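Local coordinates for protein putative type 11 methyltransferase (Sulfolobus solfataricus, PDB 3I9F) that probably transfers methyl groups from S-adenosylmethionine to a substrate, and binds zinc ions, at residues I126-E130 and K131-G135. Residues are numbered along the deposited sequence; the frame is centred on the assembly and turned at random.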
loop_
_atom_site.group_PDB
_atom_site.type_symbol
_atom_site.label_atom_id
_atom_site.label_comp_id
_atom_site.label_asym_id
_atom_site.label_seq_id
_atom_site.Cartn_x
_atom_site.Cartn_y
_atom_site.Cartn_z
ATOM N N ILE B 126 -19.494 -22.517 10.363
ATOM C CA ILE B 126 -18.344 -21.794 9.878
ATOM C C ILE B 126 -17.422 -21.356 11.020
ATOM O O ILE B 126 -16.406 -20.772 10.765
ATOM C CB ILE B 126 -18.814 -20.600 8.967
ATOM C CG1 ILE B 126 -17.800 -20.317 7.841
ATOM C CG2 ILE B 126 -19.131 -19.366 9.780
ATOM C CD1 ILE B 126 -17.590 -21.523 6.853
ATOM N N ARG B 127 -17.761 -21.656 12.275
ATOM C CA ARG B 127 -17.033 -21.109 13.431
ATOM C C ARG B 127 -15.880 -21.959 13.859
ATOM O O ARG B 127 -15.938 -23.177 13.757
ATOM C CB ARG B 127 -17.948 -20.997 14.653
ATOM C CG ARG B 127 -19.019 -19.977 14.511
ATOM C CD ARG B 127 -19.763 -19.722 15.789
ATOM N NE ARG B 127 -20.952 -18.932 15.534
ATOM C CZ ARG B 127 -21.676 -18.282 16.446
ATOM N NH1 ARG B 127 -21.337 -18.282 17.712
ATOM N NH2 ARG B 127 -22.727 -17.591 16.058
ATOM N N MET B 128 -14.892 -21.295 14.443
ATOM C CA MET B 128 -13.667 -21.898 14.912
ATOM C C MET B 128 -13.377 -21.502 16.364
ATOM O O MET B 128 -13.437 -20.320 16.712
ATOM C CB MET B 128 -12.485 -21.427 14.047
ATOM C CG MET B 128 -12.482 -21.887 12.551
ATOM S SD MET B 128 -11.228 -21.068 11.530
ATOM C CE MET B 128 -9.878 -21.154 12.678
ATOM N N ASP B 129 -12.981 -22.473 17.193
ATOM C CA ASP B 129 -12.533 -22.195 18.555
ATOM C C ASP B 129 -11.026 -22.071 18.603
ATOM O O ASP B 129 -10.344 -22.214 17.581
ATOM C CB ASP B 129 -12.995 -23.285 19.516
ATOM C CG ASP B 129 -12.562 -24.660 19.073
ATOM O OD1 ASP B 129 -11.508 -24.757 18.386
ATOM O OD2 ASP B 129 -13.266 -25.643 19.391
ATOM N N GLU B 130 -10.501 -21.774 19.795
ATOM C CA GLU B 130 -9.062 -21.767 20.030
ATOM C C GLU B 130 -8.363 -22.931 19.370
ATOM O O GLU B 130 -7.377 -22.768 18.658
ATOM C CB GLU B 130 -8.748 -21.869 21.518
ATOM C CG GLU B 130 -7.254 -21.668 21.801
ATOM C CD GLU B 130 -6.886 -21.565 23.283
ATOM O OE1 GLU B 130 -7.630 -20.909 24.054
ATOM O OE2 GLU B 130 -5.832 -22.140 23.650
ATOM N N LYS B 131 -8.848 -24.129 19.633
ATOM C CA LYS B 131 -8.126 -25.290 19.159
ATOM C C LYS B 131 -8.029 -25.242 17.617
ATOM O O LYS B 131 -6.992 -25.531 17.058
ATOM C CB LYS B 131 -8.768 -26.567 19.678
ATOM C CG LYS B 131 -7.988 -27.810 19.293
ATOM C CD LYS B 131 -8.675 -29.099 19.774
ATOM C CE LYS B 131 -7.786 -30.342 19.507
ATOM N NZ LYS B 131 -6.303 -30.122 19.731
ATOM N N ASP B 132 -9.113 -24.845 16.954
ATOM C CA ASP B 132 -9.115 -24.699 15.487
ATOM C C ASP B 132 -8.119 -23.644 15.027
ATOM O O ASP B 132 -7.411 -23.840 14.051
ATOM C CB ASP B 132 -10.521 -24.373 14.959
ATOM C CG ASP B 132 -11.527 -25.505 15.215
ATOM O OD1 ASP B 132 -11.165 -26.694 14.959
ATOM O OD2 ASP B 132 -12.670 -25.212 15.659
ATOM N N TYR B 133 -8.053 -22.536 15.754
ATOM C CA TYR B 133 -7.160 -21.480 15.407
ATOM C C TYR B 133 -5.743 -21.997 15.484
ATOM O O TYR B 133 -4.962 -21.772 14.565
ATOM C CB TYR B 133 -7.396 -20.216 16.244
ATOM C CG TYR B 133 -8.362 -19.240 15.575
ATOM C CD1 TYR B 133 -9.695 -19.223 15.886
ATOM C CD2 TYR B 133 -7.924 -18.345 14.624
ATOM C CE1 TYR B 133 -10.558 -18.352 15.286
ATOM C CE2 TYR B 133 -8.782 -17.464 14.026
ATOM C CZ TYR B 133 -10.103 -17.489 14.353
ATOM O OH TYR B 133 -10.985 -16.625 13.722
ATOM N N MET B 134 -5.408 -22.746 16.510
ATOM C CA MET B 134 -4.005 -23.154 16.680
ATOM C C MET B 134 -3.537 -24.261 15.703
ATOM O O MET B 134 -2.345 -24.432 15.500
ATOM C CB MET B 134 -3.700 -23.482 18.157
ATOM C CG MET B 134 -4.118 -22.321 19.134
ATOM S SD MET B 134 -3.668 -20.625 18.643
ATOM C CE MET B 134 -1.896 -20.881 18.721
ATOM N N GLY B 135 -4.465 -24.969 15.071
ATOM C CA GLY B 135 -4.154 -25.800 13.928
ATOM C C GLY B 135 -3.613 -24.974 12.772
ATOM O O GLY B 135 -2.666 -25.378 12.140
#
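Met128 lays its terminal methyl over one face of the Tyr133 ring, with CE 3.7 Å from the ring centroid and only 8° off the ring normal, a CH-pi contact made almost squarely above the centre. A bend at the last torsion of the methionine turns CE in over the ring, while SD stands farther off above the same face, which makes the pair a Met-aromatic contact. Lower on the same side chain, CB of Met128 packs against CB of Asp132 at 3.7 Å. Beyond this pair the tyrosine hydroxyl is hydrogen-bonded to Asp112, and its side chain also touches Ile110 and Phe153, so it is held from the sheet side as well.

Next to the methionine, Asp129 and Asp132 exchange bonds between side chain and backbone. OD1 of Asp129 accepts from the backbone N of Asp132 (2.8 Å), and OD2 of Asp132 accepts in return from the backbone N of Asp129 (3.2 Å), on its anti side and 20° out of the carboxylate plane. With chi1 at 55°, CG of Asp129 sits between its own N and carbonyl carbon, which brings the carboxylate round to the first turn. The exchange draws the two acids together, OD1 of Asp129 lying 3.0 Å from OD2 of Asp132; Lys115, in a salt bridge with Asp132, probably offsets some of this repulsion. The regular helix bonds begin here, Tyr133 N to Asp129 O (2.9 Å) and Met134 N to Glu130 O. The extended Glu130 side chain runs along the sheet, touching Leu155 and Val142, to a salt bridge with Arg145 on strand 140-146.

Reciprocal bonding of this kind is a capping box, with Asp129 as N-cap of helix 130-136, which packs on the antiparallel end of the Rossmann-like methyltransferase sheet.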